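PDB 6RO8: cytochrome P450 RhF from Acinetobacter radioresistens, which probably acts as a heme-dependent monooxygenase that inserts oxygen into substrates, this chain being the heme domain of a longer protein that also carries reductase and iron-sulfur domains. Local coordinates for residues V318-Q323 with T418-P423; A276-N281 with S314-A319. All blocks are in the same frame, centred on the assembly; numbering follows the deposited sequence.

How the contacts relate
Both contacts are buried close to the middle of the domain, and both border the heme. They share Val-318 and Ala-319: the loop that leaves helix 303-314 meets helix 273-288 in contact 2, then the 418-423 loop in contact 1. The 418-423 loop also bridges the two, since Arg-421 N lies 2.9 Å from Ser-316 O and Arg-421 O lies 2.9 Å from Asn-281 ND2, both probable hydrogen bonds. Contact 1, on the distal pocket, combines firm loop-to-loop hydrogen bonds with aromatic rings around a bound histidine. Contact 2, beside the porphyrin edge, relies on small side chains, one weak direct bond and a water.

Contact 1 of 2, residues V318-Q323 with T418-P423; sequences VAWRRQ and TSFRGP. With HEM (protoporphyrin IX containing Fe), chain B; HIS (histidine), chain C.
Val-318 and Ala-319 meet Ser-419 through two hydrogen bonds that tie the loop leading into strand 320-324 to the 418-423 loop. Val-318 N donates to Ser-419 O over 2.7 Å, nearly straight at 165°. In return Ser-419 OG donates to Ala-319 O at 2.6 Å, coming from above the carbonyl plane; with chi1 at -72° the hydroxyl stands beside its own backbone N and faces the neighbouring loop. Ser-419 OG in turn accepts a bond from Thr-418 OG1, making a short relay of hydroxyls that suits serine and threonine to a buried place. Thr-418 O is taken by Tyr-38 OH, and Asn-417 OD1 accepts from the N atoms of Ser-419 and Phe-420.

Apolar groups fill in around these bonds. Val-318 CG1 packs on the aliphatic part of the Arg-421 side chain, 3.7 Å from CB, while the extended chain carries the guanidinium away to Gln-39 O. Trp-320 CZ3 lies 3.6 Å from Phe-420 CZ, the ring planes 81° apart. Both rings lie against the bound histidine, at neighbouring parts of it: Trp-320 CH2 is 3.2 Å from CB of the ligand, and the ligand's CA sits at the edge of the Phe-420 ring, in its plane. The heme methyl CMA lies over one face of the indole.

Farther along the strand, Arg-322 bends at chi2 and sends NH2 to heme propionate O1A at 2.9 Å, in the guanidinium plane, while NH1 donates to Arg-321 O.

By their place in the fold the two loops probably correspond to the fifth and sixth substrate recognition sites of cytochromes P450. Their buried polar groups pair mainly with protein, so the pocket wall presents aromatic carbon to the ligand. Arg-322 probably helps to balance the propionate charge; Arg-126 and His-379 also hydrogen-bond the heme.

Contact 2 of 2, residues A276-N281 with S314-A319; sequences ALASAN and SGSVVA. With HEM (protoporphyrin IX containing Fe), chain B.
Ala-278 and Ser-316 bring their CA atoms within 4.6 Å where the loop 314-319 runs past helix 273-288, and the two segments are again close, 6.2 Å between CA atoms, at Asn-281 and Ser-314. In the P450 fold this helix continues the long helix named I, which crosses the heme, and the loop follows the K helix, 303-314.

Small residues allow so near an approach. Ser-316 CB rests 3.6 Å from Leu-277 CB, and its OG, standing between the backbone N and the carbonyl carbon at chi1 49°, passes alongside Ala-278 CB. That hydroxyl is hydrogen-bonded to Thr-274 O, so a polar group can sit beside the porphyrin methyl CMB without burying an unpaired donor. The Ala-278 methyl CB also meets the heme vinyl carbon CBB, at 3.6 Å, and Val-317, turned away from the helix, lays CG2 against CHB and CMB.

One turn farther along the helix, Asn-281 points at the loop. Its ND2 reaches Ser-314 O at 3.1 Å, but the bond is weak, bent to 124°; its stronger partner is Arg-421 O. An amide suits this place because its NH2 can serve carbonyls of two separate loops. Water 2 completes the junction, donating to Ser-314 O at 2.9 Å and to Ala-278 O at 3.1 Å.

Contact 1 of 2, residues V318-Q323 with T418-P423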
ATOM      1  N   VAL A 318       5.465   0.490  -3.577  1.00 54.50           N
ATOM      2  CA  VAL A 318       6.754   0.573  -4.258  1.00 57.30           C
ATOM      3  C   VAL A 318       7.455   1.904  -4.040  1.00 62.75           C
ATOM      4  O   VAL A 318       8.659   2.000  -4.335  1.00 68.35           O
ATOM      5  CB  VAL A 318       6.604   0.310  -5.769  1.00 63.84           C
ATOM      6  CG1 VAL A 318       6.187  -1.166  -6.027  1.00 66.69           C
ATOM      7  CG2 VAL A 318       5.594   1.281  -6.377  1.00 47.85           C
ATOM      8  N   ALA A 319       6.751   2.931  -3.549  1.00 58.76           N
ATOM      9  CA  ALA A 319       7.333   4.248  -3.301  1.00 56.16           C
ATOM     10  C   ALA A 319       6.458   5.000  -2.306  1.00 58.69           C
ATOM     11  O   ALA A 319       5.242   5.073  -2.485  1.00 66.49           O
ATOM     12  CB  ALA A 319       7.447   5.052  -4.592  1.00 49.02           C
ATOM     13  N   TRP A 320       7.070   5.555  -1.270  1.00 55.06           N
ATOM     14  CA  TRP A 320       6.381   6.385  -0.295  1.00 61.29           C
ATOM     15  C   TRP A 320       7.084   7.746  -0.237  1.00 66.45           C
ATOM     16  O   TRP A 320       8.131   7.957  -0.862  1.00 69.75           O
ATOM     17  CB  TRP A 320       6.340   5.682   1.074  1.00 56.05           C
ATOM     18  CG  TRP A 320       5.102   5.963   1.871  1.00 61.82           C
ATOM     19  CD1 TRP A 320       5.048   6.492   3.136  1.00 62.81           C
ATOM     20  CD2 TRP A 320       3.739   5.738   1.474  1.00 63.40           C
ATOM     21  NE1 TRP A 320       3.737   6.621   3.546  1.00 65.11           N
ATOM     22  CE2 TRP A 320       2.914   6.166   2.548  1.00 64.17           C
ATOM     23  CE3 TRP A 320       3.133   5.235   0.314  1.00 54.65           C
ATOM     24  CZ2 TRP A 320       1.518   6.087   2.504  1.00 57.90           C
ATOM     25  CZ3 TRP A 320       1.739   5.179   0.264  1.00 59.04           C
ATOM     26  CH2 TRP A 320       0.951   5.593   1.361  1.00 58.48           C
ATOM     27  N   ARG A 321       6.511   8.696   0.498  1.00 63.93           N
ATOM     28  CA  ARG A 321       6.930  10.086   0.355  1.00 65.29           C
ATOM     29  C   ARG A 321       7.251  10.738   1.697  1.00 67.64           C
ATOM     30  O   ARG A 321       6.683  10.393   2.749  1.00 67.43           O
ATOM     31  CB  ARG A 321       5.859  10.897  -0.360  1.00 63.27           C
ATOM     32  CG  ARG A 321       5.613  10.473  -1.799  1.00 61.86           C
ATOM     33  CD  ARG A 321       4.542  11.356  -2.421  1.00 59.42           C
ATOM     34  NE  ARG A 321       3.212  10.989  -1.958  1.00 63.27           N
ATOM     35  CZ  ARG A 321       2.109  11.700  -2.165  1.00 73.61           C
ATOM     36  NH1 ARG A 321       2.161  12.876  -2.831  1.00 61.65           N
ATOM     37  NH2 ARG A 321       0.954  11.229  -1.694  1.00 68.40           N
ATOM     38  N   ARG A 322       8.175  11.692   1.647  1.00 65.27           N
ATOM     39  CA  ARG A 322       8.538  12.491   2.804  1.00 73.93           C
ATOM     40  C   ARG A 322       8.678  13.936   2.359  1.00 76.21           C
ATOM     41  O   ARG A 322       8.901  14.220   1.177  1.00 82.14           O
ATOM     42  CB  ARG A 322       9.849  12.002   3.455  1.00 71.74           C
ATOM     43  CG  ARG A 322       9.709  10.730   4.260  1.00 68.31           C
ATOM     44  CD  ARG A 322       8.643  10.902   5.318  1.00 74.65           C
ATOM     45  NE  ARG A 322       8.587   9.774   6.248  1.00 84.65           N
ATOM     46  CZ  ARG A 322       7.632   8.845   6.250  1.00 70.49           C
ATOM     47  NH1 ARG A 322       6.653   8.901   5.359  1.00 68.72           N
ATOM     48  NH2 ARG A 322       7.653   7.874   7.150  1.00 64.54           N
ATOM     49  N   GLN A 323       8.539  14.857   3.308  1.00 82.53           N
ATOM     50  CA  GLN A 323       8.802  16.268   3.059  1.00 78.76           C
ATOM     51  C   GLN A 323       9.839  16.763   4.046  1.00 77.34           C
ATOM     52  O   GLN A 323       9.801  16.406   5.223  1.00 92.79           O
ATOM     53  CB  GLN A 323       7.553  17.134   3.171  1.00 70.61           C
ATOM     54  CG  GLN A 323       7.738  18.459   2.450  1.00 83.87           C
ATOM     55  CD  GLN A 323       6.476  19.277   2.347  1.00 90.12           C
ATOM     56  OE1 GLN A 323       5.528  18.896   1.664  1.00 85.53           O
ATOM     57  NE2 GLN A 323       6.462  20.423   3.016  1.00 96.13           N
ATOM     58  N   THR A 418       2.154   6.133  -8.693  1.00 63.06           N
ATOM     59  CA  THR A 418       3.552   6.163  -8.278  1.00 67.04           C
ATOM     60  C   THR A 418       3.890   5.188  -7.167  1.00 64.62           C
ATOM     61  O   THR A 418       5.054   4.803  -7.055  1.00 62.96           O
ATOM     62  CB  THR A 418       3.945   7.575  -7.797  1.00 65.47           C
ATOM     63  OG1 THR A 418       3.244   7.873  -6.573  1.00 65.06           O
ATOM     64  CG2 THR A 418       3.656   8.597  -8.867  1.00 56.52           C
ATOM     65  N   SER A 419       2.912   4.790  -6.359  1.00 63.12           N
ATOM     66  CA  SER A 419       3.179   4.215  -5.050  1.00 58.62           C
ATOM     67  C   SER A 419       2.635   2.804  -4.858  1.00 62.80           C
ATOM     68  O   SER A 419       3.243   2.013  -4.126  1.00 59.14           O
ATOM     69  CB  SER A 419       2.594   5.125  -3.968  1.00 50.33           C
ATOM     70  OG  SER A 419       3.388   6.300  -3.888  1.00 59.68           O
ATOM     71  N   PHE A 420       1.521   2.462  -5.492  1.00 59.88           N
ATOM     72  CA  PHE A 420       0.914   1.158  -5.319  1.00 65.38           C
ATOM     73  C   PHE A 420       1.056   0.345  -6.600  1.00 72.74           C
ATOM     74  O   PHE A 420       1.121   0.896  -7.700  1.00 72.71           O
ATOM     75  CB  PHE A 420      -0.551   1.299  -4.898  1.00 62.71           C
ATOM     76  CG  PHE A 420      -0.735   2.119  -3.657  1.00 61.43           C
ATOM     77  CD1 PHE A 420      -0.629   1.540  -2.410  1.00 67.44           C
ATOM     78  CD2 PHE A 420      -1.009   3.470  -3.732  1.00 63.46           C
ATOM     79  CE1 PHE A 420      -0.801   2.291  -1.262  1.00 67.95           C
ATOM     80  CE2 PHE A 420      -1.182   4.217  -2.586  1.00 68.10           C
ATOM     81  CZ  PHE A 420      -1.074   3.626  -1.351  1.00 65.48           C
ATOM     82  N   ARG A 421       1.142  -0.977  -6.441  1.00 74.94           N
ATOM     83  CA  ARG A 421       1.474  -1.857  -7.559  1.00 72.40           C
ATOM     84  C   ARG A 421       0.878  -3.245  -7.351  1.00 76.19           C
ATOM     85  O   ARG A 421       1.181  -3.933  -6.366  1.00 65.94           O
ATOM     86  CB  ARG A 421       2.987  -1.958  -7.756  1.00 61.53           C
ATOM     87  CG  ARG A 421       3.333  -2.682  -9.030  1.00 65.15           C
ATOM     88  CD  ARG A 421       4.801  -2.592  -9.401  1.00 67.75           C
ATOM     89  NE  ARG A 421       5.064  -3.370 -10.612  1.00 77.05           N
ATOM     90  CZ  ARG A 421       4.801  -2.953 -11.852  1.00 82.60           C
ATOM     91  NH1 ARG A 421       4.293  -1.746 -12.062  1.00 79.03           N
ATOM     92  NH2 ARG A 421       5.066  -3.737 -12.892  1.00 88.74           N
ATOM     93  N   GLY A 422       0.039  -3.651  -8.299  1.00 73.87           N
ATOM     94  CA  GLY A 422      -0.443  -5.003  -8.391  1.00 63.12           C
ATOM     95  C   GLY A 422      -1.171  -5.164  -9.705  1.00 66.75           C
ATOM     96  O   GLY A 422      -1.675  -4.198 -10.283  1.00 60.50           O
ATOM     97  N   PRO A 423      -1.222  -6.389 -10.216  1.00 71.18           N
ATOM     98  CA  PRO A 423      -1.869  -6.616 -11.513  1.00 68.37           C
ATOM     99  C   PRO A 423      -3.385  -6.542 -11.372  1.00 73.21           C
ATOM    100  O   PRO A 423      -3.953  -6.963 -10.364  1.00 76.16           O
ATOM    101  CB  PRO A 423      -1.409  -8.026 -11.888  1.00 73.01           C
ATOM    102  CG  PRO A 423      -1.238  -8.719 -10.536  1.00 81.81           C
ATOM    103  CD  PRO A 423      -0.815  -7.642  -9.549  1.00 74.28           C
TER
HETATM  104  CHA HEM B 500       1.501   2.638   7.470  1.00 58.42           C
HETATM  105  CHB HEM B 500       2.252  -0.400   3.742  1.00 64.35           C
HETATM  106  CHC HEM B 500      -1.646  -3.051   4.991  1.00 58.30           C
HETATM  107  CHD HEM B 500      -2.617   0.275   8.397  1.00 62.79           C
HETATM  108  C1A HEM B 500       2.046   2.068   6.340  1.00 59.53           C
HETATM  109  C2A HEM B 500       3.193   2.541   5.586  1.00 65.64           C
HETATM  110  C3A HEM B 500       3.396   1.711   4.569  1.00 61.68           C
HETATM  111  C4A HEM B 500       2.385   0.669   4.615  1.00 66.46           C
HETATM  112  CMA HEM B 500       4.523   1.857   3.525  1.00 53.53           C
HETATM  113  CAA HEM B 500       4.051   3.786   5.908  1.00 55.70           C
HETATM  114  CBA HEM B 500       5.281   3.297   6.648  1.00 55.86           C
HETATM  115  CGA HEM B 500       6.153   4.440   7.090  1.00 62.45           C
HETATM  116  O1A HEM B 500       5.819   5.612   6.792  1.00 60.68           O
HETATM  117  O2A HEM B 500       7.185   4.162   7.747  1.00 57.16           O
HETATM  118  C1B HEM B 500       1.330  -1.418   3.809  1.00 62.66           C
HETATM  119  C2B HEM B 500       1.355  -2.632   3.015  1.00 67.79           C
HETATM  120  C3B HEM B 500       0.265  -3.363   3.349  1.00 61.48           C
HETATM  121  C4B HEM B 500      -0.476  -2.636   4.371  1.00 63.35           C
HETATM  122  CMB HEM B 500       2.468  -2.954   1.981  1.00 58.42           C
HETATM  123  CAB HEM B 500      -0.194  -4.749   2.837  1.00 56.96           C
HETATM  124  CBB HEM B 500       0.536  -5.577   2.089  1.00 56.08           C
HETATM  125  C1C HEM B 500      -2.261  -2.384   6.028  1.00 64.17           C
HETATM  126  C2C HEM B 500      -3.484  -2.752   6.719  1.00 67.48           C
HETATM  127  C3C HEM B 500      -3.725  -1.812   7.662  1.00 70.25           C
HETATM  128  C4C HEM B 500      -2.675  -0.836   7.594  1.00 64.02           C
HETATM  129  CMC HEM B 500      -4.311  -4.015   6.392  1.00 62.17           C
HETATM  130  CAC HEM B 500      -4.867  -1.660   8.704  1.00 72.77           C
HETATM  131  CBC HEM B 500      -5.886  -2.516   8.788  1.00 84.17           C
HETATM  132  C1D HEM B 500      -1.617   1.216   8.436  1.00 61.68           C
HETATM  133  C2D HEM B 500      -1.571   2.361   9.314  1.00 64.83           C
HETATM  134  C3D HEM B 500      -0.437   3.009   9.074  1.00 67.66           C
HETATM  135  C4D HEM B 500       0.286   2.301   8.024  1.00 63.41           C
HETATM  136  CMD HEM B 500      -2.638   2.776  10.350  1.00 65.40           C
HETATM  137  CAD HEM B 500      -0.014   4.313   9.788  1.00 73.07           C
HETATM  138  CBD HEM B 500       0.755   4.042  11.073  1.00 76.93           C
HETATM  139  CGD HEM B 500       1.523   5.286  11.460  1.00 80.31           C
HETATM  140  O1D HEM B 500       1.414   6.298  10.736  1.00 80.11           O
HETATM  141  O2D HEM B 500       2.255   5.277  12.481  1.00 82.50           O
HETATM  142  NA  HEM B 500       1.575   0.936   5.708  1.00 68.45           N
HETATM  143  NB  HEM B 500       0.204  -1.457   4.619  1.00 64.09           N
HETATM  144  NC  HEM B 500      -1.805  -1.206   6.593  1.00 67.64           N
HETATM  145  ND  HEM B 500      -0.465   1.208   7.665  1.00 62.99           N
HETATM  146 FE   HEM B 500      -0.148  -0.154   6.157  1.00 59.25          FE
HETATM  147  N   HIS C 501      -2.682   3.740   1.737  1.00 91.48           N
HETATM  148  CA  HIS C 501      -1.482   2.964   2.026  1.00 87.65           C
HETATM  149  C   HIS C 501      -1.820   1.501   2.294  1.00 68.61           C
HETATM  150  O   HIS C 501      -0.932   0.725   2.673  1.00 90.70           O
HETATM  151  CB  HIS C 501      -0.735   3.558   3.221  1.00 95.53           C
HETATM  152  CG  HIS C 501      -1.633   4.019   4.326  1.00 93.53           C
HETATM  153  ND1 HIS C 501      -1.460   3.628   5.638  1.00 88.75           N
HETATM  154  CD2 HIS C 501      -2.713   4.835   4.316  1.00 92.01           C
HETATM  155  CE1 HIS C 501      -2.394   4.186   6.387  1.00 88.25           C
HETATM  156  NE2 HIS C 501      -3.167   4.924   5.610  1.00 91.70           N
HETATM  157  OXT HIS C 501      -2.967   1.080   2.138  1.00 85.21           O
HETATM  158  O   HOH W   1      -1.322   1.296   4.808  1.00 78.69           O

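Contact 2 of 2, residues A276-N281 with S314-A319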
ATOM      1  N   ALA A 276      -4.644  -6.602  -0.975  1.00 69.52           N
ATOM      2  CA  ALA A 276      -5.092  -7.280  -2.190  1.00 66.40           C
ATOM      3  C   ALA A 276      -4.025  -7.211  -3.272  1.00 65.97           C
ATOM      4  O   ALA A 276      -3.731  -8.219  -3.918  1.00 58.85           O
ATOM      5  CB  ALA A 276      -6.404  -6.684  -2.699  1.00 62.32           C
ATOM      6  N   LEU A 277      -3.441  -6.020  -3.491  1.00 61.37           N
ATOM      7  CA  LEU A 277      -2.367  -5.910  -4.475  1.00 61.15           C
ATOM      8  C   LEU A 277      -1.219  -6.855  -4.133  1.00 63.59           C
ATOM      9  O   LEU A 277      -0.719  -7.577  -5.007  1.00 62.34           O
ATOM     10  CB  LEU A 277      -1.870  -4.472  -4.549  1.00 60.32           C
ATOM     11  CG  LEU A 277      -2.859  -3.420  -5.039  1.00 59.76           C
ATOM     12  CD1 LEU A 277      -2.302  -2.037  -4.757  1.00 49.42           C
ATOM     13  CD2 LEU A 277      -3.145  -3.601  -6.522  1.00 52.66           C
ATOM     14  N   ALA A 278      -0.808  -6.881  -2.856  1.00 59.71           N
ATOM     15  CA  ALA A 278       0.339  -7.691  -2.449  1.00 71.01           C
ATOM     16  C   ALA A 278       0.060  -9.182  -2.637  1.00 73.21           C
ATOM     17  O   ALA A 278       0.945  -9.933  -3.066  1.00 73.83           O
ATOM     18  CB  ALA A 278       0.717  -7.397  -0.989  1.00 52.58           C
ATOM     19  N   SER A 279      -1.165  -9.623  -2.305  1.00 69.91           N
ATOM     20  CA  SER A 279      -1.560 -11.020  -2.501  1.00 76.64           C
ATOM     21  C   SER A 279      -1.529 -11.424  -3.960  1.00 73.37           C
ATOM     22  O   SER A 279      -1.201 -12.579  -4.280  1.00 66.28           O
ATOM     23  CB  SER A 279      -2.965 -11.287  -1.928  1.00 65.19           C
ATOM     24  OG  SER A 279      -3.110 -10.830  -0.600  1.00 62.39           O
ATOM     25  N   ALA A 280      -1.932 -10.512  -4.846  1.00 65.85           N
ATOM     26  CA  ALA A 280      -1.841 -10.817  -6.266  1.00 71.26           C
ATOM     27  C   ALA A 280      -0.380 -10.885  -6.719  1.00 70.56           C
ATOM     28  O   ALA A 280       0.007 -11.786  -7.482  1.00 67.88           O
ATOM     29  CB  ALA A 280      -2.628  -9.793  -7.067  1.00 59.78           C
ATOM     30  N   ASN A 281       0.455  -9.962  -6.233  1.00 66.63           N
ATOM     31  CA  ASN A 281       1.876  -9.995  -6.570  1.00 72.80           C
ATOM     32  C   ASN A 281       2.519 -11.299  -6.130  1.00 77.27           C
ATOM     33  O   ASN A 281       3.287 -11.915  -6.883  1.00 74.11           O
ATOM     34  CB  ASN A 281       2.599  -8.830  -5.907  1.00 61.45           C
ATOM     35  CG  ASN A 281       2.277  -7.536  -6.539  1.00 64.74           C
ATOM     36  OD1 ASN A 281       1.771  -7.495  -7.662  1.00 67.21           O
ATOM     37  ND2 ASN A 281       2.526  -6.447  -5.812  1.00 63.05           N
ATOM     38  N   SER A 314       8.399  -7.978  -4.679  1.00 60.78           N
ATOM     39  CA  SER A 314       7.318  -7.332  -5.421  1.00 60.29           C
ATOM     40  C   SER A 314       6.204  -6.976  -4.442  1.00 61.06           C
ATOM     41  O   SER A 314       5.090  -7.492  -4.506  1.00 56.92           O
ATOM     42  CB  SER A 314       6.743  -8.186  -6.543  1.00 65.42           C
ATOM     43  OG  SER A 314       7.744  -8.864  -7.286  1.00 75.67           O
ATOM     44  N   GLY A 315       6.532  -6.070  -3.519  1.00 59.31           N
ATOM     45  CA  GLY A 315       5.538  -5.552  -2.603  1.00 75.55           C
ATOM     46  C   GLY A 315       4.524  -4.646  -3.291  1.00 73.57           C
ATOM     47  O   GLY A 315       4.678  -4.234  -4.444  1.00 70.05           O
ATOM     48  N   SER A 316       3.448  -4.354  -2.560  1.00 61.72           N
ATOM     49  CA  SER A 316       2.340  -3.566  -3.084  1.00 63.18           C
ATOM     50  C   SER A 316       2.535  -2.072  -2.909  1.00 58.57           C
ATOM     51  O   SER A 316       1.897  -1.302  -3.626  1.00 63.23           O
ATOM     52  CB  SER A 316       1.031  -3.983  -2.414  1.00 57.62           C
ATOM     53  OG  SER A 316       1.188  -4.013  -1.001  1.00 58.63           O
ATOM     54  N   VAL A 317       3.378  -1.647  -1.973  1.00 60.09           N
ATOM     55  CA  VAL A 317       3.869  -0.275  -1.913  1.00 61.52           C
ATOM     56  C   VAL A 317       5.280  -0.254  -2.492  1.00 62.20           C
ATOM     57  O   VAL A 317       6.190  -0.904  -1.963  1.00 57.23           O
ATOM     58  CB  VAL A 317       3.855   0.270  -0.478  1.00 64.38           C
ATOM     59  CG1 VAL A 317       4.460   1.683  -0.448  1.00 59.98           C
ATOM     60  CG2 VAL A 317       2.430   0.273   0.075  1.00 54.15           C
ATOM     61  N   VAL A 318       5.465   0.490  -3.577  1.00 54.50           N
ATOM     62  CA  VAL A 318       6.754   0.573  -4.258  1.00 57.30           C
ATOM     63  C   VAL A 318       7.455   1.904  -4.040  1.00 62.75           C
ATOM     64  O   VAL A 318       8.659   2.000  -4.335  1.00 68.35           O
ATOM     65  CB  VAL A 318       6.604   0.310  -5.769  1.00 63.84           C
ATOM     66  CG1 VAL A 318       6.187  -1.166  -6.027  1.00 66.69           C
ATOM     67  CG2 VAL A 318       5.594   1.281  -6.377  1.00 47.85           C
ATOM     68  N   ALA A 319       6.751   2.931  -3.549  1.00 58.76           N
ATOM     69  CA  ALA A 319       7.333   4.248  -3.301  1.00 56.16           C
ATOM     70  C   ALA A 319       6.458   5.000  -2.306  1.00 58.69           C
ATOM     71  O   ALA A 319       5.242   5.073  -2.485  1.00 66.49           O
ATOM     72  CB  ALA A 319       7.447   5.052  -4.592  1.00 49.02           C
TER
HETATM   73  CHA HEM B 500       1.501   2.638   7.470  1.00 58.42           C
HETATM   74  CHB HEM B 500       2.252  -0.400   3.742  1.00 64.35           C
HETATM   75  CHC HEM B 500      -1.646  -3.051   4.991  1.00 58.30           C
HETATM   76  CHD HEM B 500      -2.617   0.275   8.397  1.00 62.79           C
HETATM   77  C1A HEM B 500       2.046   2.068   6.340  1.00 59.53           C
HETATM   78  C2A HEM B 500       3.193   2.541   5.586  1.00 65.64           C
HETATM   79  C3A HEM B 500       3.396   1.711   4.569  1.00 61.68           C
HETATM   80  C4A HEM B 500       2.385   0.669   4.615  1.00 66.46           C
HETATM   81  CMA HEM B 500       4.523   1.857   3.525  1.00 53.53           C
HETATM   82  CAA HEM B 500       4.051   3.786   5.908  1.00 55.70           C
HETATM   83  CBA HEM B 500       5.281   3.297   6.648  1.00 55.86           C
HETATM   84  CGA HEM B 500       6.153   4.440   7.090  1.00 62.45           C
HETATM   85  O1A HEM B 500       5.819   5.612   6.792  1.00 60.68           O
HETATM   86  O2A HEM B 500       7.185   4.162   7.747  1.00 57.16           O
HETATM   87  C1B HEM B 500       1.330  -1.418   3.809  1.00 62.66           C
HETATM   88  C2B HEM B 500       1.355  -2.632   3.015  1.00 67.79           C
HETATM   89  C3B HEM B 500       0.265  -3.363   3.349  1.00 61.48           C
HETATM   90  C4B HEM B 500      -0.476  -2.636   4.371  1.00 63.35           C
HETATM   91  CMB HEM B 500       2.468  -2.954   1.981  1.00 58.42           C
HETATM   92  CAB HEM B 500      -0.194  -4.749   2.837  1.00 56.96           C
HETATM   93  CBB HEM B 500       0.536  -5.577   2.089  1.00 56.08           C
HETATM   94  C1C HEM B 500      -2.261  -2.384   6.028  1.00 64.17           C
HETATM   95  C2C HEM B 500      -3.484  -2.752   6.719  1.00 67.48           C
HETATM   96  C3C HEM B 500      -3.725  -1.812   7.662  1.00 70.25           C
HETATM   97  C4C HEM B 500      -2.675  -0.836   7.594  1.00 64.02           C
HETATM   98  CMC HEM B 500      -4.311  -4.015   6.392  1.00 62.17           C
HETATM   99  CAC HEM B 500      -4.867  -1.660   8.704  1.00 72.77           C
HETATM  100  CBC HEM B 500      -5.886  -2.516   8.788  1.00 84.17           C
HETATM  101  C1D HEM B 500      -1.617   1.216   8.436  1.00 61.68           C
HETATM  102  C2D HEM B 500      -1.571   2.361   9.314  1.00 64.83           C
HETATM  103  C3D HEM B 500      -0.437   3.009   9.074  1.00 67.66           C
HETATM  104  C4D HEM B 500       0.286   2.301   8.024  1.00 63.41           C
HETATM  105  CMD HEM B 500      -2.638   2.776  10.350  1.00 65.40           C
HETATM  106  CAD HEM B 500      -0.014   4.313   9.788  1.00 73.07           C
HETATM  107  CBD HEM B 500       0.755   4.042  11.073  1.00 76.93           C
HETATM  108  CGD HEM B 500       1.523   5.286  11.460  1.00 80.31           C
HETATM  109  O1D HEM B 500       1.414   6.298  10.736  1.00 80.11           O
HETATM  110  O2D HEM B 500       2.255   5.277  12.481  1.00 82.50           O
HETATM  111  NA  HEM B 500       1.575   0.936   5.708  1.00 68.45           N
HETATM  112  NB  HEM B 500       0.204  -1.457   4.619  1.00 64.09           N
HETATM  113  NC  HEM B 500      -1.805  -1.206   6.593  1.00 67.64           N
HETATM  114  ND  HEM B 500      -0.465   1.208   7.665  1.00 62.99           N
HETATM  115 FE   HEM B 500      -0.148  -0.154   6.157  1.00 59.25          FE
HETATM  116  O   HOH W   2       3.837  -9.064  -2.418  1.00 65.42           O
HETATM  117  O   HOH W   1      -1.322   1.296   4.808  1.00 78.69           O